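Local atomic coordinates of putative endonuclease/exonuclease/phosphatase family protein (Bacteroides vulgatus ATCC 8482, PDB entry 3G6S), a protein that probably acts as a nuclease or phosphatase-type hydrolase of the endonuclease/exonuclease/phosphatase family, its precise substrate not being established. Residues D92-L98 with V115-A121; Y78-F82 with M133-T137; W6-N10 with V168-D172; I155-K159 with N188-M192. One frame throughout, in Å; residues are numbered along the deposited sequence.

Interaction 1: residues D92-L98 with V115-A121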
loop_
_atom_site.group_PDB
_atom_site.type_symbol
_atom_site.label_atom_id
_atom_site.label_comp_id
_atom_site.label_asym_id
_atom_site.label_seq_id
_atom_site.Cartn_x
_atom_site.Cartn_y
_atom_site.Cartn_z
ATOM N N ASP A 92 10.256 -6.749 -13.405
ATOM C CA ASP A 92 10.144 -5.395 -13.893
ATOM C C ASP A 92 9.384 -4.573 -12.877
ATOM O O ASP A 92 8.626 -5.111 -12.073
ATOM C CB ASP A 92 9.436 -5.370 -15.248
ATOM C CG ASP A 92 9.470 -3.996 -15.889
ATOM O OD1 ASP A 92 10.350 -3.186 -15.503
ATOM O OD2 ASP A 92 8.638 -3.738 -16.787
ATOM N N SER A 93 9.590 -3.266 -12.907
ATOM C CA SER A 93 8.931 -2.392 -11.956
ATOM C C SER A 93 9.021 -0.955 -12.418
ATOM O O SER A 93 9.892 -0.599 -13.208
ATOM C CB SER A 93 9.598 -2.522 -10.590
ATOM O OG SER A 93 10.981 -2.265 -10.692
ATOM N N ASN A 94 8.124 -0.123 -11.917
ATOM C CA ASN A 94 8.141 1.272 -12.295
ATOM C C ASN A 94 7.125 2.054 -11.476
ATOM O O ASN A 94 6.458 1.501 -10.601
ATOM C CB ASN A 94 7.839 1.401 -13.787
ATOM C CG ASN A 94 8.138 2.776 -14.312
ATOM O OD1 ASN A 94 9.274 3.239 -14.231
ATOM N ND2 ASN A 94 7.121 3.448 -14.843
ATOM N N THR A 95 7.018 3.345 -11.752
ATOM C CA THR A 95 6.069 4.187 -11.048
ATOM C C THR A 95 5.518 5.229 -12.019
ATOM O O THR A 95 6.272 5.814 -12.784
ATOM C CB THR A 95 6.739 4.846 -9.798
ATOM O OG1 THR A 95 5.877 5.854 -9.252
ATOM C CG2 THR A 95 8.073 5.452 -10.158
ATOM N N PHE A 96 4.199 5.421 -12.017
ATOM C CA PHE A 96 3.566 6.396 -12.897
ATOM C C PHE A 96 2.747 7.387 -12.085
ATOM O O PHE A 96 2.406 7.124 -10.930
ATOM C CB PHE A 96 2.676 5.700 -13.934
ATOM C CG PHE A 96 1.606 4.832 -13.340
ATOM C CD1 PHE A 96 0.370 5.368 -12.973
ATOM C CD2 PHE A 96 1.844 3.478 -13.124
ATOM C CE1 PHE A 96 -0.612 4.566 -12.394
ATOM C CE2 PHE A 96 0.873 2.669 -12.547
ATOM C CZ PHE A 96 -0.359 3.214 -12.181
ATOM N N TRP A 97 2.428 8.527 -12.691
ATOM C CA TRP A 97 1.666 9.571 -12.014
ATOM C C TRP A 97 0.164 9.492 -12.244
ATOM O O TRP A 97 -0.299 9.384 -13.380
ATOM C CB TRP A 97 2.208 10.948 -12.427
ATOM C CG TRP A 97 3.423 11.305 -11.654
ATOM C CD1 TRP A 97 3.495 12.149 -10.576
ATOM C CD2 TRP A 97 4.719 10.711 -11.783
ATOM N NE1 TRP A 97 4.756 12.106 -10.022
ATOM C CE2 TRP A 97 5.527 11.233 -10.746
ATOM C CE3 TRP A 97 5.276 9.780 -12.674
ATOM C CZ2 TRP A 97 6.858 10.856 -10.569
ATOM C CZ3 TRP A 97 6.604 9.399 -12.502
ATOM C CH2 TRP A 97 7.383 9.942 -11.454
ATOM N N LEU A 98 -0.590 9.528 -11.148
ATOM C CA LEU A 98 -2.044 9.468 -11.220
ATOM C C LEU A 98 -2.548 10.796 -11.781
ATOM O O LEU A 98 -2.898 11.718 -11.039
ATOM C CB LEU A 98 -2.643 9.202 -9.827
ATOM C CG LEU A 98 -2.174 7.924 -9.099
ATOM C CD1 LEU A 98 -2.994 7.715 -7.822
ATOM C CD2 LEU A 98 -2.332 6.712 -10.015
ATOM N N VAL A 115 0.230 16.085 -5.743
ATOM C CA VAL A 115 0.670 15.124 -6.747
ATOM C C VAL A 115 0.587 13.708 -6.152
ATOM O O VAL A 115 0.954 13.483 -4.997
ATOM C CB VAL A 115 2.123 15.426 -7.210
ATOM C CG1 VAL A 115 3.070 15.464 -6.013
ATOM C CG2 VAL A 115 2.579 14.371 -8.209
ATOM N N ARG A 116 0.093 12.758 -6.939
ATOM C CA ARG A 116 -0.047 11.386 -6.467
ATOM C C ARG A 116 0.612 10.377 -7.412
ATOM O O ARG A 116 0.767 10.644 -8.606
ATOM C CB ARG A 116 -1.531 11.053 -6.289
ATOM C CG ARG A 116 -2.244 11.938 -5.267
ATOM C CD ARG A 116 -1.710 11.720 -3.857
ATOM N NE ARG A 116 -2.108 12.796 -2.954
ATOM C CZ ARG A 116 -1.924 12.788 -1.636
ATOM N NH1 ARG A 116 -1.345 11.750 -1.045
ATOM N NH2 ARG A 116 -2.321 13.826 -0.904
ATOM N N ILE A 117 1.007 9.225 -6.877
ATOM C CA ILE A 117 1.646 8.196 -7.690
ATOM C C ILE A 117 1.267 6.774 -7.293
ATOM O O ILE A 117 0.656 6.527 -6.246
ATOM C CB ILE A 117 3.184 8.258 -7.599
ATOM C CG1 ILE A 117 3.619 8.083 -6.142
ATOM C CG2 ILE A 117 3.698 9.550 -8.202
ATOM C CD1 ILE A 117 5.116 8.047 -5.942
ATOM N N ALA A 118 1.658 5.842 -8.151
ATOM C CA ALA A 118 1.440 4.422 -7.925
ATOM C C ALA A 118 2.743 3.746 -8.343
ATOM O O ALA A 118 3.287 4.051 -9.397
ATOM C CB ALA A 118 0.284 3.917 -8.779
ATOM N N THR A 119 3.269 2.869 -7.500
ATOM C CA THR A 119 4.492 2.150 -7.835
ATOM C C THR A 119 4.084 0.685 -7.994
ATOM O O THR A 119 3.330 0.161 -7.178
ATOM C CB THR A 119 5.573 2.297 -6.732
ATOM O OG1 THR A 119 6.112 3.623 -6.772
ATOM C CG2 THR A 119 6.708 1.296 -6.939
ATOM N N TRP A 120 4.553 0.044 -9.064
ATOM C CA TRP A 120 4.218 -1.352 -9.333
ATOM C C TRP A 120 5.439 -2.197 -9.607
ATOM O O TRP A 120 6.521 -1.680 -9.874
ATOM C CB TRP A 120 3.276 -1.468 -10.538
ATOM C CG TRP A 120 3.870 -0.989 -11.829
ATOM C CD1 TRP A 120 3.778 0.261 -12.350
ATOM C CD2 TRP A 120 4.684 -1.750 -12.744
ATOM N NE1 TRP A 120 4.481 0.334 -13.533
ATOM C CE2 TRP A 120 5.043 -0.886 -13.799
ATOM C CE3 TRP A 120 5.137 -3.078 -12.772
ATOM C CZ2 TRP A 120 5.843 -1.296 -14.872
ATOM C CZ3 TRP A 120 5.938 -3.492 -13.846
ATOM C CH2 TRP A 120 6.277 -2.596 -14.883
ATOM N N ALA A 121 5.246 -3.509 -9.571
ATOM C CA ALA A 121 6.331 -4.436 -9.821
ATOM C C ALA A 121 5.801 -5.803 -10.201
ATOM O O ALA A 121 4.883 -6.329 -9.568
ATOM C CB ALA A 121 7.212 -4.547 -8.597
HETATM O O HOH W 1 4.790 2.655 -15.726
#
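Trp-120 lays its indole across the backbone of Asp-92, Ser-93 and Asn-94. Its chi1 of 63° sets CG between the backbone N and the carbonyl carbon, which turns the ring over the neighbouring strand. From CB outward, CG first passes the carbonyl oxygen of Asn-94. CD1 lies 3.4 Å from that same Asn-94 O and also meets CE2 of Phe-96, the two rings touching rim to rim with neither stacked on the other. NE1 comes close to CB of Asn-94 and donates a hydrogen bond to water 1, which lies in the ring plane and also accepts from Asn-94 ND2. Next along the rim, Trp-120 CZ2 packs on Asn-94 CB at 3.5 Å. Ser-93 CA stands over the six-membered ring in a CH-pi contact. At the tip, the ring edge at Trp-120 CH2 meets Asp-92 OD2, 3.2 Å away, carboxylate and ring almost perpendicular. The two segments are adjacent antiparallel strands at one border of a sheet in the DNase I-like alpha/beta sandwich. Asn-94 with Trp-120 and Phe-96 with Ala-118 form the hydrogen-bonded pairs between these two segments; Trp-120 N to Asn-94 O is the shortest of these bonds at 2.8 Å. On the side of Trp-120, Phe-96 rests one ring face on Ala-118 CB, and Leu-153 of helix 144-161 presses on it too. On the other side of the sheet, Ile-117 CG2 lies over the five-membered ring of Trp-97, 3.4 Å from its centroid, and Val-115 CG2 abuts the indole edge. Trp-97 NE1 donates a hydrogen bond to the carbonyl oxygen of Arg-69.

Interaction 2: residues Y78-F82 with M133-T137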
loop_
_atom_site.group_PDB
_atom_site.type_symbol
_atom_site.label_atom_id
_atom_site.label_comp_id
_atom_site.label_asym_id
_atom_site.label_seq_id
_atom_site.Cartn_x
_atom_site.Cartn_y
_atom_site.Cartn_z
ATOM N N TYR A 78 7.341 8.847 -1.041
ATOM C CA TYR A 78 7.422 7.633 -1.836
ATOM C C TYR A 78 6.180 6.808 -1.540
ATOM O O TYR A 78 5.483 7.036 -0.547
ATOM C CB TYR A 78 8.616 6.782 -1.407
ATOM C CG TYR A 78 9.981 7.279 -1.807
ATOM C CD1 TYR A 78 10.836 6.467 -2.551
ATOM C CD2 TYR A 78 10.441 8.534 -1.409
ATOM C CE1 TYR A 78 12.112 6.882 -2.889
ATOM C CE2 TYR A 78 11.721 8.963 -1.745
ATOM C CZ TYR A 78 12.547 8.126 -2.488
ATOM O OH TYR A 78 13.807 8.527 -2.841
ATOM N N ALA A 79 5.922 5.828 -2.397
ATOM C CA ALA A 79 4.814 4.882 -2.211
ATOM C C ALA A 79 5.490 3.577 -2.632
ATOM O O ALA A 79 5.066 2.912 -3.566
ATOM C CB ALA A 79 3.662 5.229 -3.138
ATOM N N PRO A 80 6.553 3.194 -1.910
ATOM C CA PRO A 80 7.367 2.002 -2.148
ATOM C C PRO A 80 6.806 0.640 -1.788
ATOM O O PRO A 80 5.834 0.514 -1.044
ATOM C CB PRO A 80 8.627 2.303 -1.350
ATOM C CG PRO A 80 8.045 2.905 -0.091
ATOM C CD PRO A 80 6.902 3.797 -0.605
ATOM N N LEU A 81 7.455 -0.375 -2.350
ATOM C CA LEU A 81 7.134 -1.773 -2.135
ATOM C C LEU A 81 8.383 -2.465 -1.598
ATOM O O LEU A 81 9.445 -2.406 -2.215
ATOM C CB LEU A 81 6.722 -2.435 -3.454
ATOM C CG LEU A 81 5.265 -2.237 -3.877
ATOM C CD1 LEU A 81 5.108 -2.605 -5.335
ATOM C CD2 LEU A 81 4.349 -3.074 -2.987
ATOM N N PHE A 82 8.267 -3.097 -0.438
ATOM C CA PHE A 82 9.392 -3.828 0.130
ATOM C C PHE A 82 9.084 -5.313 0.054
ATOM O O PHE A 82 7.958 -5.732 0.318
ATOM C CB PHE A 82 9.654 -3.401 1.578
ATOM C CG PHE A 82 10.370 -2.087 1.694
ATOM C CD1 PHE A 82 9.707 -0.896 1.428
ATOM C CD2 PHE A 82 11.724 -2.043 2.022
ATOM C CE1 PHE A 82 10.380 0.331 1.487
ATOM C CE2 PHE A 82 12.412 -0.818 2.083
ATOM C CZ PHE A 82 11.736 0.368 1.813
HETATM N N MSE A 133 1.603 -9.578 -9.849
HETATM C CA MSE A 133 1.933 -8.179 -9.816
HETATM C C MSE A 133 1.478 -7.501 -8.546
HETATM O O MSE A 133 0.458 -7.856 -7.953
HETATM C CB MSE A 133 1.324 -7.481 -11.019
HETATM C CG MSE A 133 1.621 -6.005 -11.075
HETATM SE SE MSE A 133 0.671 -5.199 -12.519
HETATM C CE MSE A 133 1.931 -3.805 -12.924
ATOM N N ALA A 134 2.260 -6.519 -8.132
ATOM C CA ALA A 134 1.950 -5.754 -6.947
ATOM C C ALA A 134 1.900 -4.291 -7.346
ATOM O O ALA A 134 2.776 -3.797 -8.062
ATOM C CB ALA A 134 3.017 -5.968 -5.888
ATOM N N VAL A 135 0.862 -3.606 -6.884
ATOM C CA VAL A 135 0.701 -2.188 -7.158
ATOM C C VAL A 135 0.383 -1.521 -5.829
ATOM O O VAL A 135 -0.525 -1.945 -5.118
ATOM C CB VAL A 135 -0.441 -1.918 -8.172
ATOM C CG1 VAL A 135 -0.569 -0.417 -8.431
ATOM C CG2 VAL A 135 -0.146 -2.630 -9.480
ATOM N N ASN A 136 1.154 -0.489 -5.498
ATOM C CA ASN A 136 0.997 0.250 -4.255
ATOM C C ASN A 136 0.770 1.706 -4.594
ATOM O O ASN A 136 1.517 2.288 -5.378
ATOM C CB ASN A 136 2.258 0.126 -3.411
ATOM C CG ASN A 136 2.093 0.750 -2.059
ATOM O OD1 ASN A 136 1.126 0.449 -1.348
ATOM N ND2 ASN A 136 3.029 1.623 -1.677
ATOM N N THR A 137 -0.243 2.313 -3.996
ATOM C CA THR A 137 -0.523 3.698 -4.321
ATOM C C THR A 137 -1.031 4.526 -3.136
ATOM O O THR A 137 -1.260 3.987 -2.057
ATOM C CB THR A 137 -1.539 3.735 -5.486
ATOM O OG1 THR A 137 -1.804 5.090 -5.860
ATOM C CG2 THR A 137 -2.829 3.053 -5.078
#
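ND2 of Asn-136 is gripped from two quarters, donating to the carbonyl oxygen of Ala-79 at 3.1 Å and to that of Met-44. The bond to Ala-79 is straight at the hydrogen, 160°, and Ala-79 O lies near the plane of the amide. Seen from the acceptor it is unusual: ND2 stands almost directly above the carbonyl plane, with a C=O...donor angle of 89°, and thus approaches the pi face of the C=O group. Pro-80 O is also 3.1 Å from ND2, but its angle is too poor for a hydrogen bond. The other end of the amide is occupied as well, since OD1 is hydrogen-bonded to Thr-170 OG1 and, weakly, to Gln-45 NE2. With both ends held, the buried amide is fixed in rotation about its CB-CG bond. CG lies anti to the backbone N of Asn-136 (chi1 -174°), which carries the amide off the strand and across to the backbone of Ala-79 and Pro-80. Beside it the contact turns apolar. Leu-81 slides past Asn-136 in the opposite sense, its CD2 lying 3.8 Å from Asn-136 CB. The second methyl, CD1, reaches further along the strand to Ala-134, 4.0 Å from its CB and close to its carbonyl oxygen. Ala-79 CB adds a looser touch against ND2. Strand 81-84 belongs to one sheet and strand 131-138 to the other, and their facing side chains fill the gap between the two. Such packing of two mixed sheets, here joined by a buried asparagine, is characteristic of the central beta sandwich of the DNase I-like fold.

Interaction 3: residues W6-N10 with V168-D172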
loop_
_atom_site.group_PDB
_atom_site.type_symbol
_atom_site.label_atom_id
_atom_site.label_comp_id
_atom_site.label_asym_id
_atom_site.label_seq_id
_atom_site.Cartn_x
_atom_site.Cartn_y
_atom_site.Cartn_z
ATOM N N TRP A 6 0.894 -10.451 2.560
ATOM C CA TRP A 6 0.914 -9.098 2.037
ATOM C C TRP A 6 0.522 -8.076 3.101
ATOM O O TRP A 6 -0.141 -8.418 4.083
ATOM C CB TRP A 6 -0.072 -9.031 0.876
ATOM C CG TRP A 6 0.375 -8.206 -0.291
ATOM C CD1 TRP A 6 0.405 -6.840 -0.383
ATOM C CD2 TRP A 6 0.794 -8.702 -1.561
ATOM N NE1 TRP A 6 0.819 -6.458 -1.637
ATOM C CE2 TRP A 6 1.081 -7.584 -2.378
ATOM C CE3 TRP A 6 0.980 -9.988 -2.087
ATOM C CZ2 TRP A 6 1.515 -7.712 -3.701
ATOM C CZ3 TRP A 6 1.410 -10.117 -3.399
ATOM C CH2 TRP A 6 1.686 -8.981 -4.187
ATOM N N ALA A 7 0.923 -6.823 2.903
ATOM C CA ALA A 7 0.572 -5.769 3.852
ATOM C C ALA A 7 0.658 -4.365 3.268
ATOM O O ALA A 7 1.570 -4.049 2.504
ATOM C CB ALA A 7 1.457 -5.866 5.092
ATOM N N THR A 8 -0.312 -3.528 3.623
ATOM C CA THR A 8 -0.329 -2.136 3.191
ATOM C C THR A 8 -0.207 -1.315 4.469
ATOM O O THR A 8 -0.900 -1.588 5.454
ATOM C CB THR A 8 -1.640 -1.757 2.453
ATOM O OG1 THR A 8 -1.592 -0.372 2.082
ATOM C CG2 THR A 8 -2.863 -1.992 3.344
ATOM N N PHE A 9 0.665 -0.311 4.460
ATOM C CA PHE A 9 0.869 0.486 5.656
ATOM C C PHE A 9 1.368 1.913 5.421
ATOM O O PHE A 9 2.389 2.138 4.769
ATOM C CB PHE A 9 1.842 -0.270 6.563
ATOM C CG PHE A 9 2.092 0.394 7.876
ATOM C CD1 PHE A 9 1.044 0.965 8.588
ATOM C CD2 PHE A 9 3.370 0.417 8.421
ATOM C CE1 PHE A 9 1.262 1.557 9.831
ATOM C CE2 PHE A 9 3.607 1.005 9.666
ATOM C CZ PHE A 9 2.552 1.576 10.376
ATOM N N ASN A 10 0.622 2.877 5.950
ATOM C CA ASN A 10 0.978 4.294 5.850
ATOM C C ASN A 10 1.821 4.543 7.103
ATOM O O ASN A 10 1.337 4.386 8.222
ATOM C CB ASN A 10 -0.288 5.169 5.890
ATOM C CG ASN A 10 0.009 6.655 5.652
ATOM O OD1 ASN A 10 1.034 7.183 6.094
ATOM N ND2 ASN A 10 -0.906 7.335 4.976
ATOM N N VAL A 168 -2.151 -7.638 -6.959
ATOM C CA VAL A 168 -2.640 -7.142 -5.691
ATOM C C VAL A 168 -2.332 -5.662 -5.592
ATOM O O VAL A 168 -1.198 -5.223 -5.821
ATOM C CB VAL A 168 -1.992 -7.885 -4.517
ATOM C CG1 VAL A 168 -2.579 -7.393 -3.209
ATOM C CG2 VAL A 168 -2.211 -9.384 -4.686
ATOM N N VAL A 169 -3.366 -4.899 -5.273
ATOM C CA VAL A 169 -3.255 -3.466 -5.129
ATOM C C VAL A 169 -3.439 -3.091 -3.673
ATOM O O VAL A 169 -4.406 -3.499 -3.031
ATOM C CB VAL A 169 -4.337 -2.734 -5.936
ATOM C CG1 VAL A 169 -4.260 -1.232 -5.657
ATOM C CG2 VAL A 169 -4.169 -3.042 -7.419
ATOM N N THR A 170 -2.499 -2.311 -3.165
ATOM C CA THR A 170 -2.546 -1.839 -1.796
ATOM C C THR A 170 -2.375 -0.334 -1.797
ATOM O O THR A 170 -1.941 0.258 -2.792
ATOM C CB THR A 170 -1.404 -2.441 -0.935
ATOM O OG1 THR A 170 -0.133 -2.125 -1.522
ATOM C CG2 THR A 170 -1.559 -3.935 -0.814
ATOM N N GLY A 171 -2.714 0.279 -0.669
ATOM C CA GLY A 171 -2.547 1.710 -0.552
ATOM C C GLY A 171 -3.535 2.408 0.343
ATOM O O GLY A 171 -4.430 1.793 0.925
ATOM N N ASP A 172 -3.343 3.716 0.458
ATOM C CA ASP A 172 -4.207 4.563 1.246
ATOM C C ASP A 172 -5.075 5.271 0.224
ATOM O O ASP A 172 -4.576 5.993 -0.639
ATOM C CB ASP A 172 -3.391 5.597 2.008
ATOM C CG ASP A 172 -4.220 6.358 3.010
ATOM O OD1 ASP A 172 -5.365 6.744 2.671
ATOM O OD2 ASP A 172 -3.721 6.575 4.134
HETATM O O HOH W 2 0.819 -3.903 -3.139
#
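Asn-10 and Asp-172 each carry the CG of their side chain opposite the backbone N (chi1 -174° and -171°), and these extended torsions send amide and carboxylate to meet each other from facing strands. The strands belong to the two central sheets of the DNase I-like sandwich; they run in nearly the same direction, with their side chains filling the space between. ND2 of Asn-10 donates to Asp-172 OD2 at 3.0 Å. The acceptor lies near the amide plane, whereas the donor comes to OD2 on its anti side and 29° out of the carboxylate plane; the two flat groups stand steeply to each other. ND2 also bonds Glu-46 OE1, and the remaining oxygens are taken by backbone amides: Asn-10 OD1 by Arg-12 N, Asp-172 OD1 by Asn-174 N. Asp-172 and Asn-174 stand in a Gly-Asp-Phe-Asn sequence, and with Glu-46 and His-251 nearby the cluster is consistent with the metal-dependent active site of this family. Two residues back along each strand, Thr-8 CB touches Thr-170 CB at 3.5 Å. Thr-8 OG1 lies 3.0 Å from the backbone N of Gly-171. At the far end Val-168 passes over the indole of Trp-6, its CB 3.8 Å from the centroid of the six-membered ring. Thr-170 CG2 packs obliquely on the pyrrole end, 3.5 Å from Trp-6 CD1. Thr-170 OG1 is itself bound to Asn-136 OD1. Water 2, lying in the plane of the indole, accepts from Trp-6 NE1 at 3.0 Å and donates to Thr-170 OG1 at 2.6 Å.

Interaction 4: residues I155-K159 with N188-M192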
loop_
_atom_site.group_PDB
_atom_site.type_symbol
_atom_site.label_atom_id
_atom_site.label_comp_id
_atom_site.label_asym_id
_atom_site.label_seq_id
_atom_site.Cartn_x
_atom_site.Cartn_y
_atom_site.Cartn_z
ATOM N N ILE A 155 -6.374 -0.031 -13.013
ATOM C CA ILE A 155 -6.909 -1.217 -13.665
ATOM C C ILE A 155 -6.303 -1.385 -15.053
ATOM O O ILE A 155 -5.860 -2.476 -15.409
ATOM C CB ILE A 155 -8.453 -1.170 -13.786
ATOM C CG1 ILE A 155 -9.088 -1.249 -12.394
ATOM C CG2 ILE A 155 -8.947 -2.323 -14.648
ATOM C CD1 ILE A 155 -10.600 -1.386 -12.400
ATOM N N ARG A 156 -6.258 -0.307 -15.831
ATOM C CA ARG A 156 -5.680 -0.378 -17.176
ATOM C C ARG A 156 -4.200 -0.762 -17.184
ATOM O O ARG A 156 -3.718 -1.355 -18.146
ATOM C CB ARG A 156 -5.854 0.956 -17.907
ATOM C CG ARG A 156 -7.297 1.361 -18.130
ATOM C CD ARG A 156 -7.387 2.340 -19.284
ATOM N NE ARG A 156 -6.607 3.552 -19.048
ATOM C CZ ARG A 156 -7.010 4.563 -18.281
ATOM N NH1 ARG A 156 -8.190 4.508 -17.674
ATOM N NH2 ARG A 156 -6.233 5.630 -18.125
ATOM N N LYS A 157 -3.484 -0.418 -16.114
ATOM C CA LYS A 157 -2.063 -0.734 -16.014
ATOM C C LYS A 157 -1.859 -2.186 -15.594
ATOM O O LYS A 157 -0.868 -2.810 -15.966
ATOM C CB LYS A 157 -1.385 0.191 -15.009
ATOM C CG LYS A 157 -1.585 1.675 -15.312
ATOM C CD LYS A 157 -0.851 2.129 -16.576
ATOM C CE LYS A 157 0.660 2.127 -16.368
ATOM N NZ LYS A 157 1.393 2.743 -17.505
ATOM N N ILE A 158 -2.794 -2.722 -14.810
ATOM C CA ILE A 158 -2.690 -4.106 -14.383
ATOM C C ILE A 158 -2.934 -5.001 -15.589
ATOM O O ILE A 158 -2.245 -6.009 -15.762
ATOM C CB ILE A 158 -3.716 -4.459 -13.289
ATOM C CG1 ILE A 158 -3.311 -3.822 -11.961
ATOM C CG2 ILE A 158 -3.812 -5.969 -13.136
ATOM C CD1 ILE A 158 -4.417 -3.922 -10.875
ATOM N N LYS A 159 -3.902 -4.636 -16.428
ATOM C CA LYS A 159 -4.197 -5.441 -17.610
ATOM C C LYS A 159 -3.095 -5.296 -18.653
ATOM O O LYS A 159 -2.850 -6.212 -19.437
ATOM C CB LYS A 159 -5.537 -5.037 -18.233
ATOM C CG LYS A 159 -6.719 -5.163 -17.291
ATOM C CD LYS A 159 -8.046 -5.188 -18.032
ATOM C CE LYS A 159 -8.328 -3.908 -18.786
ATOM N NZ LYS A 159 -9.674 -3.984 -19.432
ATOM N N ASN A 188 -16.135 -2.777 -11.307
ATOM C CA ASN A 188 -15.641 -2.608 -12.663
ATOM C C ASN A 188 -15.622 -3.949 -13.393
ATOM O O ASN A 188 -15.529 -5.008 -12.770
ATOM C CB ASN A 188 -14.238 -2.009 -12.616
ATOM C CG ASN A 188 -13.682 -1.706 -13.987
ATOM O OD1 ASN A 188 -13.157 -2.584 -14.669
ATOM N ND2 ASN A 188 -13.802 -0.451 -14.404
ATOM N N GLU A 189 -15.728 -3.891 -14.717
ATOM C CA GLU A 189 -15.713 -5.082 -15.561
ATOM C C GLU A 189 -14.506 -5.960 -15.201
ATOM O O GLU A 189 -14.567 -7.183 -15.296
ATOM C CB GLU A 189 -15.669 -4.640 -17.019
ATOM C CG GLU A 189 -15.777 -5.741 -18.039
ATOM C CD GLU A 189 -16.043 -5.181 -19.423
ATOM O OE1 GLU A 189 -15.265 -4.308 -19.881
ATOM O OE2 GLU A 189 -17.031 -5.613 -20.057
ATOM N N PHE A 190 -13.409 -5.324 -14.796
ATOM C CA PHE A 190 -12.207 -6.032 -14.359
ATOM C C PHE A 190 -12.422 -6.141 -12.849
ATOM O O PHE A 190 -12.288 -5.155 -12.116
ATOM C CB PHE A 190 -10.958 -5.204 -14.691
ATOM C CG PHE A 190 -9.660 -5.857 -14.291
ATOM C CD1 PHE A 190 -9.161 -5.714 -13.002
ATOM C CD2 PHE A 190 -8.935 -6.616 -15.207
ATOM C CE1 PHE A 190 -7.953 -6.321 -12.628
ATOM C CE2 PHE A 190 -7.722 -7.232 -14.847
ATOM C CZ PHE A 190 -7.231 -7.086 -13.560
ATOM N N VAL A 191 -12.803 -7.341 -12.408
ATOM C CA VAL A 191 -13.100 -7.624 -11.007
ATOM C C VAL A 191 -11.921 -7.488 -10.055
ATOM O O VAL A 191 -10.815 -7.964 -10.324
ATOM C CB VAL A 191 -13.695 -9.049 -10.831
ATOM C CG1 VAL A 191 -14.017 -9.306 -9.360
ATOM C CG2 VAL A 191 -14.958 -9.198 -11.671
HETATM N N MSE A 192 -12.190 -6.829 -8.933
HETATM C CA MSE A 192 -11.214 -6.594 -7.876
HETATM C C MSE A 192 -11.957 -6.788 -6.570
HETATM O O MSE A 192 -12.916 -6.074 -6.282
HETATM C CB MSE A 192 -10.683 -5.167 -7.963
HETATM C CG MSE A 192 -9.861 -4.910 -9.202
HETATM SE SE MSE A 192 -7.970 -4.931 -8.821
HETATM C CE MSE A 192 -7.644 -3.055 -9.112
#
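Ile-155 and Phe-190 make the central aliphatic-aromatic contact, CG2 of the isoleucine lying 3.5 Å from CB of the phenylalanine as the side chains slide past each other. Ile-158, whose side chain crosses that of Phe-190 at about a right angle, touches CZ with its CG2 at 3.6 Å. Lys-159 runs alongside with its methylenes, CD 3.3 Å from Phe-190 CD2, so the apolar stem of the lysine lies against the ring. Purely aliphatic contacts come next: the CE methyl of selenomethionine Met-192, on a chain bent twice, meets Ile-158 CD1 tip to tip at 3.8 Å and also reaches Ile-155 CG1. Here helix 144-161, the connection of a beta-alpha-beta crossover between strands 131-138 and 167-172, packs against the loop that follows helix 180-186. Ile-158 and Met-192 both touch Val-169 of the underlying sheet. No hydrogen bond joins the two segments; within the loop, Asn-188 OD1 accepts from Phe-190 N at 2.8 Å in a nearly straight bond of 171°, closing an Asx turn. This turn holds the amide of Asn-188 against the end of Ile-155, whose CD1 lies 3.5 Å from Asn-188 CG.

How the interactions relate
Interactions 1, 2 and 3 are joined through one sheet. Thr-119 N meets Asn-136 O at 2.8 Å between strands 117-125 and 131-138, and Val-135 O meets Thr-170 N at 2.8 Å between strands 131-138 and 167-172. Interactions 2 and 3, centres about 7 Å apart, both bridge to the second sheet, and Ala-134 CB packs on Trp-6 CZ2. Interaction 3 holds the probable active-site residues. Interaction 4 lies on the opposite face of the shared sheet, its centre about 17 Å from that of interaction 3; Val-169 CG2 still touches Ile-158 CD1 at 3.6 Å, and Lys-157 CG reaches Phe-96 CZ of interaction 1.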